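Enterotoxin type A (Staphylococcus aureus, PDB 1DYQ) is a superantigen that binds MHC class II molecules, partly through a zinc ion, and T-cell receptors, thereby activating T cells and causing staphylococcal food poisoning. Local coordinates at residues 26-30 / 31-35; 161-164 / 165-169; 209-212 / 213-216; 146-149 / 150-153; 91-94 / 95-98. The protein carries 3 engineered substitutions. All blocks are in the same frame, centred on the assembly; numbering follows the deposited sequence. Where two conformers were deposited one is given.

Contact 1 (26-30 / 31-35); sequences NLKQI and YYYNE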
# COMPACT_ATOMS: atom_id res chain seq x y z
N ASN A 26 5.45 11.04 -8.84
CA ASN A 26 4.78 9.74 -8.89
C ASN A 26 4.46 9.23 -7.49
O ASN A 26 3.40 8.67 -7.24
CB ASN A 26 5.55 8.71 -9.66
CG ASN A 26 5.66 9.02 -11.16
OD1 ASN A 26 4.78 9.74 -11.65
ND2 ASN A 26 6.64 8.46 -11.79
N LEU A 27 5.43 9.37 -6.56
CA LEU A 27 5.18 8.90 -5.19
C LEU A 27 4.07 9.66 -4.53
O LEU A 27 3.21 9.10 -3.83
CB LEU A 27 6.49 9.05 -4.36
CG LEU A 27 7.48 7.92 -4.55
CD1 LEU A 27 8.90 8.39 -4.19
CD2 LEU A 27 7.08 6.70 -3.76
N LYS A 28 4.02 11.01 -4.71
CA LYS A 28 2.95 11.78 -4.14
C LYS A 28 1.59 11.39 -4.70
O LYS A 28 0.60 11.27 -4.02
CB LYS A 28 3.17 13.29 -4.36
CG LYS A 28 2.15 14.13 -3.61
CD LYS A 28 2.54 15.62 -3.67
CE LYS A 28 1.42 16.45 -3.07
NZ LYS A 28 1.70 17.92 -3.22
N GLN A 29 1.60 11.14 -6.06
CA GLN A 29 0.31 10.71 -6.64
C GLN A 29 -0.15 9.38 -6.08
O GLN A 29 -1.33 9.26 -5.70
CB GLN A 29 0.50 10.58 -8.18
CG GLN A 29 -0.81 10.05 -8.83
CD GLN A 29 -0.60 9.90 -10.34
OE1 GLN A 29 0.47 9.58 -10.80
NE2 GLN A 29 -1.68 10.17 -11.09
N ILE A 30 0.74 8.40 -5.99
CA ILE A 30 0.30 7.04 -5.60
C ILE A 30 -0.04 6.94 -4.14
O ILE A 30 -0.86 6.13 -3.73
CB ILE A 30 1.30 5.99 -6.06
CG1 ILE A 30 0.69 4.60 -6.22
CG2 ILE A 30 2.49 5.89 -5.11
CD1 ILE A 30 -0.79 4.49 -6.16
N TYR A 31 0.52 7.86 -3.28
CA TYR A 31 0.13 7.82 -1.86
C TYR A 31 -0.75 8.93 -1.43
O TYR A 31 -1.20 8.93 -0.23
CB TYR A 31 1.45 7.82 -0.99
CG TYR A 31 2.14 6.49 -1.10
CD1 TYR A 31 1.53 5.36 -0.52
CD2 TYR A 31 3.35 6.30 -1.72
CE1 TYR A 31 2.13 4.12 -0.62
CE2 TYR A 31 3.96 5.09 -1.82
CZ TYR A 31 3.34 3.96 -1.27
OH TYR A 31 3.94 2.74 -1.32
N TYR A 32 -1.14 9.90 -2.25
CA TYR A 32 -1.96 11.01 -1.83
C TYR A 32 -3.04 11.43 -2.83
O TYR A 32 -4.03 11.99 -2.42
CB TYR A 32 -1.02 12.20 -1.53
CG TYR A 32 -1.64 13.37 -0.82
CD1 TYR A 32 -2.09 13.26 0.49
CD2 TYR A 32 -1.70 14.61 -1.45
CE1 TYR A 32 -2.64 14.36 1.15
CE2 TYR A 32 -2.25 15.71 -0.79
CZ TYR A 32 -2.72 15.56 0.48
OH TYR A 32 -3.27 16.66 1.12
N TYR A 33 -2.85 11.06 -4.10
CA TYR A 33 -3.89 11.40 -5.11
C TYR A 33 -4.36 10.11 -5.81
O TYR A 33 -4.79 10.14 -6.96
CB TYR A 33 -3.33 12.35 -6.15
CG TYR A 33 -2.89 13.71 -5.65
CD1 TYR A 33 -3.74 14.54 -4.96
CD2 TYR A 33 -1.59 14.13 -5.92
CE1 TYR A 33 -3.31 15.79 -4.52
CE2 TYR A 33 -1.16 15.40 -5.52
CZ TYR A 33 -2.03 16.19 -4.81
OH TYR A 33 -1.61 17.46 -4.43
N ASN A 34 -4.36 9.02 -5.08
CA ASN A 34 -4.68 7.71 -5.64
C ASN A 34 -6.18 7.44 -5.71
O ASN A 34 -7.03 8.21 -5.32
CB ASN A 34 -3.97 6.62 -4.86
CG ASN A 34 -4.36 6.50 -3.41
OD1 ASN A 34 -5.48 6.82 -3.01
ND2 ASN A 34 -3.46 5.97 -2.56
N GLU A 35 -6.48 6.29 -6.36
CA GLU A 35 -7.85 5.78 -6.45
C GLU A 35 -7.83 4.36 -5.88
O GLU A 35 -6.95 3.56 -6.28
CB GLU A 35 -8.30 5.68 -7.93
CG GLU A 35 -8.30 7.03 -8.66
CD GLU A 35 -8.99 6.92 -10.03
OE1 GLU A 35 -8.48 6.22 -10.90
OE2 GLU A 35 -10.03 7.59 -10.19

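Contact 2 (161-164 / 165-169); sequences RRYL and QEKYN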
# COMPACT_ATOMS: atom_id res chain seq x y z
N ARG A 161 1.21 6.40 4.84
CA ARG A 161 1.86 7.39 3.98
C ARG A 161 0.97 8.52 3.58
O ARG A 161 1.47 9.64 3.37
CB ARG A 161 2.49 6.69 2.75
CG ARG A 161 3.48 5.60 3.13
CD ARG A 161 4.48 5.39 2.00
NE ARG A 161 5.02 4.07 2.02
CZ ARG A 161 6.00 3.58 1.26
NH1 ARG A 161 6.66 4.37 0.43
NH2 ARG A 161 6.32 2.29 1.33
N ARG A 162 -0.36 8.36 3.55
CA ARG A 162 -1.25 9.46 3.26
C ARG A 162 -1.14 10.53 4.38
O ARG A 162 -0.97 11.69 4.08
CB ARG A 162 -2.71 9.04 3.14
CG ARG A 162 -3.66 10.21 2.87
CD ARG A 162 -5.09 9.70 2.60
NE ARG A 162 -5.10 9.09 1.26
CZ ARG A 162 -5.13 9.76 0.13
NH1 ARG A 162 -5.19 11.07 0.08
NH2 ARG A 162 -5.03 9.06 -1.02
N TYR A 163 -1.04 10.00 5.61
CA TYR A 163 -0.84 10.92 6.76
C TYR A 163 0.54 11.56 6.69
O TYR A 163 0.63 12.79 6.97
CB TYR A 163 -1.00 10.11 8.05
CG TYR A 163 -0.60 10.92 9.30
CD1 TYR A 163 -1.42 11.89 9.79
CD2 TYR A 163 0.64 10.67 9.88
CE1 TYR A 163 -1.04 12.63 10.92
CE2 TYR A 163 1.04 11.43 10.99
CZ TYR A 163 0.19 12.37 11.48
OH TYR A 163 0.57 13.10 12.61
N LEU A 164 1.57 10.85 6.31
CA LEU A 164 2.91 11.45 6.22
C LEU A 164 2.92 12.56 5.19
O LEU A 164 3.61 13.57 5.36
CB LEU A 164 3.99 10.44 5.96
CG LEU A 164 4.16 9.32 7.00
CD1 LEU A 164 5.25 8.35 6.62
CD2 LEU A 164 4.43 9.95 8.39
N GLN A 165 2.21 12.37 4.07
CA GLN A 165 2.13 13.47 3.09
C GLN A 165 1.40 14.65 3.67
O GLN A 165 1.87 15.81 3.54
CB GLN A 165 1.40 12.93 1.82
CG GLN A 165 1.35 14.01 0.73
CD GLN A 165 2.74 14.39 0.25
OE1 GLN A 165 3.65 13.61 0.09
NE2 GLN A 165 2.90 15.72 0.04
N GLU A 166 0.27 14.48 4.31
CA GLU A 166 -0.55 15.52 4.84
C GLU A 166 0.16 16.30 5.96
O GLU A 166 0.11 17.53 5.96
CB GLU A 166 -1.86 14.94 5.43
CG GLU A 166 -2.84 16.07 5.80
CD GLU A 166 -3.25 16.83 4.53
OE1 GLU A 166 -3.89 16.20 3.67
OE2 GLU A 166 -2.87 18.01 4.39
N LYS A 167 0.80 15.57 6.85
CA LYS A 167 1.42 16.21 8.03
C LYS A 167 2.81 16.70 7.76
O LYS A 167 3.16 17.82 8.23
CB LYS A 167 1.37 15.24 9.20
CG LYS A 167 2.07 15.73 10.47
CD LYS A 167 1.22 16.78 11.17
CE LYS A 167 1.76 17.04 12.58
NZ LYS A 167 0.75 17.82 13.37
N TYR A 168 3.65 15.97 7.07
CA TYR A 168 5.03 16.31 6.83
C TYR A 168 5.38 16.63 5.39
O TYR A 168 6.56 16.94 5.12
CB TYR A 168 5.96 15.16 7.31
CG TYR A 168 5.76 14.86 8.78
CD1 TYR A 168 6.41 15.65 9.72
CD2 TYR A 168 4.89 13.88 9.23
CE1 TYR A 168 6.22 15.42 11.08
CE2 TYR A 168 4.68 13.66 10.57
CZ TYR A 168 5.36 14.44 11.49
OH TYR A 168 5.15 14.23 12.84
N ASN A 169 4.43 16.64 4.47
CA ASN A 169 4.75 16.90 3.05
C ASN A 169 5.83 15.98 2.55
O ASN A 169 6.73 16.32 1.78
CB ASN A 169 5.18 18.38 2.86
CG ASN A 169 4.13 19.34 3.33
OD1 ASN A 169 2.95 19.19 3.10
ND2 ASN A 169 4.58 20.41 4.03
O HOH W 1 2.93 13.05 13.69
O HOH W 2 -0.96 15.30 13.69

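Contact 3 (209-212 / 213-216); sequences TLLR and IYRD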
# COMPACT_ATOMS: atom_id res chain seq x y z
N THR A 209 5.54 0.41 -11.64
CA THR A 209 6.04 -0.59 -10.71
C THR A 209 6.19 -0.04 -9.32
O THR A 209 6.60 -0.76 -8.38
CB THR A 209 7.38 -1.17 -11.20
OG1 THR A 209 8.29 -0.10 -11.53
CG2 THR A 209 7.14 -2.01 -12.48
N LEU A 210 5.80 1.21 -9.10
CA LEU A 210 5.95 1.78 -7.73
C LEU A 210 5.34 0.90 -6.68
O LEU A 210 5.93 0.71 -5.57
CB LEU A 210 5.42 3.18 -7.70
CG LEU A 210 6.40 4.34 -7.63
CD1 LEU A 210 5.65 5.64 -7.38
CD2 LEU A 210 7.45 4.11 -6.56
N LEU A 211 4.14 0.36 -6.91
CA LEU A 211 3.46 -0.46 -5.94
C LEU A 211 3.66 -1.94 -6.18
O LEU A 211 3.02 -2.78 -5.53
CB LEU A 211 1.95 -0.11 -5.90
CG LEU A 211 1.60 1.30 -5.46
CD1 LEU A 211 0.12 1.38 -5.07
CD2 LEU A 211 2.48 1.69 -4.23
N ARG A 212 4.65 -2.30 -7.01
CA ARG A 212 4.91 -3.75 -7.19
C ARG A 212 5.36 -4.39 -5.89
O ARG A 212 5.19 -5.59 -5.69
CB ARG A 212 5.94 -3.95 -8.30
CG ARG A 212 6.32 -5.39 -8.52
CD ARG A 212 7.10 -5.53 -9.84
NE ARG A 212 7.79 -6.82 -9.85
CZ ARG A 212 8.18 -7.42 -10.98
NH1 ARG A 212 7.82 -6.88 -12.13
NH2 ARG A 212 8.83 -8.55 -10.88
N ILE A 213 5.84 -3.59 -4.92
CA ILE A 213 6.17 -4.13 -3.60
C ILE A 213 4.95 -4.80 -2.96
O ILE A 213 5.14 -5.65 -2.09
CB ILE A 213 6.69 -3.05 -2.63
CG1 ILE A 213 5.79 -1.82 -2.59
CG2 ILE A 213 8.13 -2.70 -2.97
CD1 ILE A 213 6.12 -0.87 -1.44
N TYR A 214 3.73 -4.45 -3.36
CA TYR A 214 2.54 -5.01 -2.77
C TYR A 214 2.04 -6.26 -3.53
O TYR A 214 1.09 -6.90 -3.08
CB TYR A 214 1.42 -4.01 -2.70
CG TYR A 214 1.69 -2.72 -1.95
CD1 TYR A 214 2.54 -2.74 -0.83
CD2 TYR A 214 1.18 -1.53 -2.37
CE1 TYR A 214 2.77 -1.54 -0.15
CE2 TYR A 214 1.39 -0.33 -1.69
CZ TYR A 214 2.23 -0.39 -0.55
OH TYR A 214 2.50 0.83 0.04
N ARG A 215 2.72 -6.63 -4.59
CA ARG A 215 2.29 -7.77 -5.41
C ARG A 215 2.44 -9.08 -4.73
O ARG A 215 1.84 -10.11 -5.15
CB ARG A 215 3.03 -7.73 -6.76
CG ARG A 215 2.31 -8.58 -7.84
CD ARG A 215 3.05 -8.43 -9.17
NE ARG A 215 4.23 -9.25 -9.23
CZ ARG A 215 4.96 -9.51 -10.33
NH1 ARG A 215 4.62 -8.93 -11.47
NH2 ARG A 215 6.01 -10.29 -10.24
N ASP A 216 3.23 -9.19 -3.65
CA ASP A 216 3.25 -10.39 -2.84
C ASP A 216 1.99 -10.59 -2.00
O ASP A 216 1.84 -11.65 -1.36
CB ASP A 216 4.49 -10.37 -1.94
CG ASP A 216 4.55 -9.26 -0.94
OD1 ASP A 216 3.74 -8.33 -0.84
OD2 ASP A 216 5.57 -9.30 -0.14
O HOH W 3 7.73 -1.24 -5.88
O HOH W 4 6.01 -8.05 -3.73

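Contact 4 (146-149 / 150-153); sequences TNKK and NVTV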
# COMPACT_ATOMS: atom_id res chain seq x y z
N THR A 146 -8.12 -0.52 10.97
CA THR A 146 -8.57 -1.65 10.12
C THR A 146 -9.66 -2.41 10.81
O THR A 146 -9.74 -2.44 12.05
CB THR A 146 -7.42 -2.54 9.68
OG1 THR A 146 -7.97 -3.55 8.76
CG2 THR A 146 -6.74 -3.26 10.82
N ASN A 147 -10.57 -3.01 10.05
CA ASN A 147 -11.56 -3.92 10.61
C ASN A 147 -11.16 -5.37 10.38
O ASN A 147 -11.90 -6.30 10.72
CB ASN A 147 -12.93 -3.68 9.93
CG ASN A 147 -13.46 -2.28 10.12
OD1 ASN A 147 -13.76 -1.88 11.24
ND2 ASN A 147 -13.58 -1.53 9.03
N LYS A 148 -9.93 -5.60 9.90
CA LYS A 148 -9.49 -6.93 9.56
C LYS A 148 -8.55 -7.55 10.58
O LYS A 148 -7.57 -6.90 10.99
CB LYS A 148 -8.79 -6.93 8.18
CG LYS A 148 -9.69 -6.43 7.06
CD LYS A 148 -8.88 -6.40 5.74
CE LYS A 148 -9.79 -5.89 4.62
NZ LYS A 148 -10.04 -4.44 4.70
N LYS A 149 -8.73 -8.82 10.88
CA LYS A 149 -7.79 -9.55 11.74
C LYS A 149 -6.50 -9.81 11.00
O LYS A 149 -5.39 -9.64 11.49
CB LYS A 149 -8.43 -10.91 12.12
CG LYS A 149 -9.69 -10.71 12.96
CD LYS A 149 -10.40 -12.03 13.21
CE LYS A 149 -11.81 -11.76 13.77
NZ LYS A 149 -12.56 -13.06 13.91
N ASN A 150 -6.65 -10.30 9.76
CA ASN A 150 -5.52 -10.48 8.84
C ASN A 150 -5.60 -9.38 7.78
O ASN A 150 -6.65 -9.24 7.12
CB ASN A 150 -5.69 -11.86 8.17
CG ASN A 150 -4.81 -12.00 6.96
OD1 ASN A 150 -5.28 -11.93 5.82
ND2 ASN A 150 -3.51 -12.11 7.19
N VAL A 151 -4.65 -8.45 7.78
CA VAL A 151 -4.73 -7.26 6.96
C VAL A 151 -3.54 -7.19 6.01
O VAL A 151 -2.44 -7.61 6.34
CB VAL A 151 -4.80 -6.00 7.83
CG1 VAL A 151 -3.51 -5.84 8.67
CG2 VAL A 151 -5.06 -4.75 7.02
N THR A 152 -3.75 -6.64 4.80
CA THR A 152 -2.60 -6.46 3.93
C THR A 152 -1.70 -5.34 4.53
O THR A 152 -2.21 -4.35 5.04
CB THR A 152 -2.92 -6.11 2.49
OG1 THR A 152 -3.62 -4.92 2.31
CG2 THR A 152 -3.69 -7.29 1.83
N VAL A 153 -0.42 -5.54 4.33
CA VAL A 153 0.53 -4.43 4.61
C VAL A 153 0.17 -3.24 3.74
O VAL A 153 0.15 -2.09 4.20
CB VAL A 153 1.97 -4.84 4.42
CG1 VAL A 153 2.89 -3.60 4.51
CG2 VAL A 153 2.40 -5.86 5.47

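Contact 5 (91-94 / 95-98); sequences AYAG and YQCA. Engineered in segment 91-94: A93 (natural residue Tyr). With SO4 (sulfate ion), chain C.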
# COMPACT_ATOMS: atom_id res chain seq x y z
N ALA A 91 -4.64 0.26 -4.14
CA ALA A 91 -4.70 1.39 -5.08
C ALA A 91 -4.63 0.80 -6.50
O ALA A 91 -3.70 0.07 -6.81
CB ALA A 91 -3.42 2.24 -4.87
N TYR A 92 -5.54 1.28 -7.34
CA TYR A 92 -5.56 0.74 -8.73
C TYR A 92 -5.28 1.84 -9.73
O TYR A 92 -5.47 3.01 -9.49
CB TYR A 92 -6.94 0.12 -9.01
CG TYR A 92 -8.11 1.07 -8.98
CD1 TYR A 92 -8.39 1.93 -10.03
CD2 TYR A 92 -8.92 1.18 -7.84
CE1 TYR A 92 -9.41 2.84 -9.98
CE2 TYR A 92 -9.97 2.09 -7.78
CZ TYR A 92 -10.22 2.91 -8.86
OH TYR A 92 -11.25 3.81 -8.80
N ALA A 93 -4.84 1.39 -10.93
CA ALA A 93 -4.67 2.36 -12.04
C ALA A 93 -4.39 1.54 -13.31
O ALA A 93 -3.80 0.51 -13.26
CB ALA A 93 -3.42 3.23 -11.78
N GLY A 94 -4.79 2.15 -14.46
CA GLY A 94 -4.44 1.51 -15.72
C GLY A 94 -2.93 1.42 -15.92
O GLY A 94 -2.42 0.52 -16.52
N TYR A 95 -2.20 2.43 -15.36
CA TYR A 95 -0.77 2.48 -15.51
C TYR A 95 -0.06 1.38 -14.76
O TYR A 95 1.14 1.13 -15.03
CB TYR A 95 -0.18 3.87 -15.22
CG TYR A 95 -0.33 4.39 -13.82
CD1 TYR A 95 0.45 3.84 -12.79
CD2 TYR A 95 -1.20 5.41 -13.52
CE1 TYR A 95 0.30 4.31 -11.49
CE2 TYR A 95 -1.35 5.90 -12.22
CZ TYR A 95 -0.58 5.31 -11.22
OH TYR A 95 -0.72 5.77 -9.93
N GLN A 96 -0.77 0.56 -13.99
CA GLN A 96 -0.20 -0.54 -13.27
C GLN A 96 -0.31 -1.88 -14.00
O GLN A 96 0.16 -2.89 -13.54
CB GLN A 96 -0.78 -0.66 -11.84
CG GLN A 96 -0.29 0.52 -11.00
CD GLN A 96 -0.79 0.55 -9.60
OE1 GLN A 96 -0.12 1.17 -8.72
NE2 GLN A 96 -1.92 -0.04 -9.28
N CYS A 97 -0.95 -1.83 -15.18
CA CYS A 97 -1.13 -3.03 -15.96
C CYS A 97 0.08 -3.35 -16.85
O CYS A 97 0.79 -2.43 -17.28
CB CYS A 97 -2.38 -2.89 -16.85
SG CYS A 97 -3.92 -2.60 -15.92
N ALA A 98 0.29 -4.62 -17.09
CA ALA A 98 1.29 -5.08 -18.05
C ALA A 98 0.72 -4.97 -19.46
O ALA A 98 -0.49 -4.83 -19.62
CB ALA A 98 1.70 -6.53 -17.78
S SO4 C . -4.30 5.33 -16.85
O1 SO4 C . -4.22 6.78 -16.93
O2 SO4 C . -5.69 4.78 -16.90
O3 SO4 C . -3.73 4.86 -15.48
O4 SO4 C . -3.41 4.67 -17.87

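Contact 1 (26-30 / 31-35)
The backbone N of Y33 is held by two carbonyl oxygens late in helix 23-32. Y33 N donates to Q29 O at 2.8 Å, and a weak bond reaches K28 O, which also takes a weak bond from Y32 N. Two residues earlier, Y31 N donates to L27 O at 3.0 Å, the regular helical spacing. At I30 a side chain takes over from the backbone. With a chi1 of 62°, N34 sets its amide between its own N and carbonyl carbon, and N34 ND2 donates to I30 O at 2.9 Å from above the carbonyl plane. The bond bends only to 152°, while OD1 of the same amide is bonded to K36 NZ.

On the outer flank, K28 runs fully extended past two rings. K28 CE lies 3.5 Å from Y33 OH and 4.0 Å from Y32 CD2, and NZ goes on to N172. Y32 CD2 in turn sits above the rim of one face of the Y33 ring. The buried flank is apolar: I30 CG2 presses on Y31 CD2 at 3.5 Å, and L27 runs alongside the same ring.

Helix 23-32 rests against helix 153-168, where K28 and Y32 touch Q165 and Y31 touches R161. L211 covers I30 and Y31 from a loop, and E35 pairs through its backbone with Y92, beside strand 86-91.

Contact 2 (161-164 / 165-169)
R161 O accepts from Q165 N at 2.9 Å, the first of four backbone bonds that tie each residue of 161-164 to the one four places on. The guanidinium of R161 leaves the contact for a salt bridge with D157. R162 O follows, bonded to E166 N, while the charged ends of these two residues stay apart: R162 NH1 and E166 OE1 are 6.4 Å from each other, and both turn to Y32.

Y163 uses both its backbone and its ring. Y163 O takes K167 N at 2.8 Å, nearly along the C=O axis, and the ring runs beside the lysine chain. K167 CB stands over one face, 4.1 Å from the centroid of the Y163 ring and 21° off the normal, a CH-pi contact. A bend at chi2 (76°) lets the lysine follow the phenol, with K167 CG 3.7 Å from Y163 OH. Two waters lie at the edge of the ring, in its plane, and link Y163 OH to neighbours: one donates to Y168 OH, which is also hydrogen-bonded to N137, the other accepts from K167 NZ.

L164 closes the series. Its O receives Y168 N from above the carbonyl plane, and L164 CD2 lies 4.0 Å from Y168 CD2. L164 packs on L130 and I229, Y168 on L130, L132 and L231. K167 is exposed: an amphipathic helix laid across the sheet of a beta-grasp domain.

Contact 3 (209-212 / 213-216)
L211 and Y214 make the tight half of this contact, and two arginines make the loose half. L211 CD2 stands 3.4 Å from Y214 CE2, with CD1 and CB also against that side of the ring, so the leucine crosses the tyrosine obliquely with both its methyls engaged. Beneath them the backbone is drawn into a 3-10 turn. Y214 N donates to L211 O at 2.8 Å, an almost straight bond of 164°, and R215 N repeats the three-residue step to R212 O at 2.9 Å. In both bonds the donor sits well above the carbonyl plane. The buried Y214 OH is bonded to D157 and to Y31 OH.

On the outer side the same three-residue step brings two guanidinium groups face to face. R212 stays extended from CG to NE, whereas R215 kinks at chi3 (79°), and the two chains run side by side. The guanidinium groups of R212 and R215 stack with centres 3.9 Å apart and planes at 26°, and R212 NH2 comes 3.4 Å from R215 NH2. Flat overlap of this kind is a way for like-charged groups to share a surface, and the salt bridge from R215 NE to D73 probably eases its cost, although R71 brings another positive charge close to R215. A water bridges L210 O and I213 N, donating to the first and accepting from the second.

The turn lies in the loop between strands 195-198 and 219-221. L210 and L211 lean on helix 23-32, while L211 and R215 also touch Y109 of strand 105-114, which places the turn between the two domains.

Contact 4 (146-149 / 150-153)
Two first torsions bring T146 and V151 together across the corner. T146 has OG1 anti to its backbone N (chi1 -175°), while a chi1 of 63° puts V151 CG1 between the backbone N and carbonyl carbon and leaves CG2 anti to N; T146 OG1 and V151 CG2 meet at 3.6 Å as the side chains cross. The hydroxyl has further work, for T146 OG1 accepts from K148 N at 3.1 Å with an angle of 157°. That closes an ST turn, just where the chain changes direction at N147.

K148 packs alongside. K148 CB lies 3.3 Å from N150 O and 4.1 Å from V151 CB, and K148 CD is still 3.9 Å from N150 O. A bend at chi4 then sends NZ away to a salt bridge with E155. The E155 carboxylate, also hydrogen-bonded to T146 OG1, ties T146 to K148 within 146-149, while the backbone N of E155 is capped by T152 OG1.

The corner hands the chain from one pairing to another: 145-148 runs antiparallel to strand 119-132, and 150-152 to strand 219-221. A corner at N147, a short strand and a threonine N-cap thus lead into the long helix of the beta-grasp domain.

Contact 5 (91-94 / 95-98)
Q96 reaches back over 91-94, touching it from CB to NE2. Q96 CB lies 3.5 Å from A93 O. Q96 CG, set beside the backbone N by a chi1 of -69°, comes within 4.2 Å of A93 CB. The chain then runs straight, bringing CD near the carbonyl of A91. At the tip Q96 NE2 donates to A91 O at 3.0 Å, with the acceptor in the plane of the amide and the bond bent to 156°. NE2 also donates to C107 O, so two carbonyls hold the buried amide nitrogen and fix the rotation of the group.

The turn below it is of 3-10 type: Q96 N bonds to A93 O at 3.1 Å and C97 N to G94 O at the same length, each donor above the carbonyl plane. A93, an engineered replacement of the natural tyrosine, points its methyl at the ring of Y95. A93 CB stands almost over the centre of one face, 3.5 Å from the Y95 ring centroid and 14° off the normal, a close CH-pi contact. A sulfate ion, probably from the crystallisation liquor, accepts from Y95 N at 2.9 Å through its O3 and is bonded also to Y65 OH.

The 3-10 turn carries the chain from strand 86-91 of the OB-fold domain into the disulfide loop familiar from staphylococcal enterotoxins, closed by C97 and C107.

How the contacts relate
Contacts 1, 3 and 5 meet where the two domains adjoin, contact 3 being nearest the chain's centre: its L211 touches I30 of contact 1 and A91 of contact 5, so a leucine of the beta-grasp range packs on two parts of the OB-fold range. Contact 2 joins mainly through polar links to contact 1 and more lightly through R161 to contact 3. Contact 4 touches none of the others, although its strand leads into the helix of contact 2. It is a buried corner without cross-bonds, the others being partly buried: regular helical bonds with a watered flank in contact 2, a frayed helix end completed by a side-chain amide in contact 1, and 3-10 turns in contacts 3 and 5.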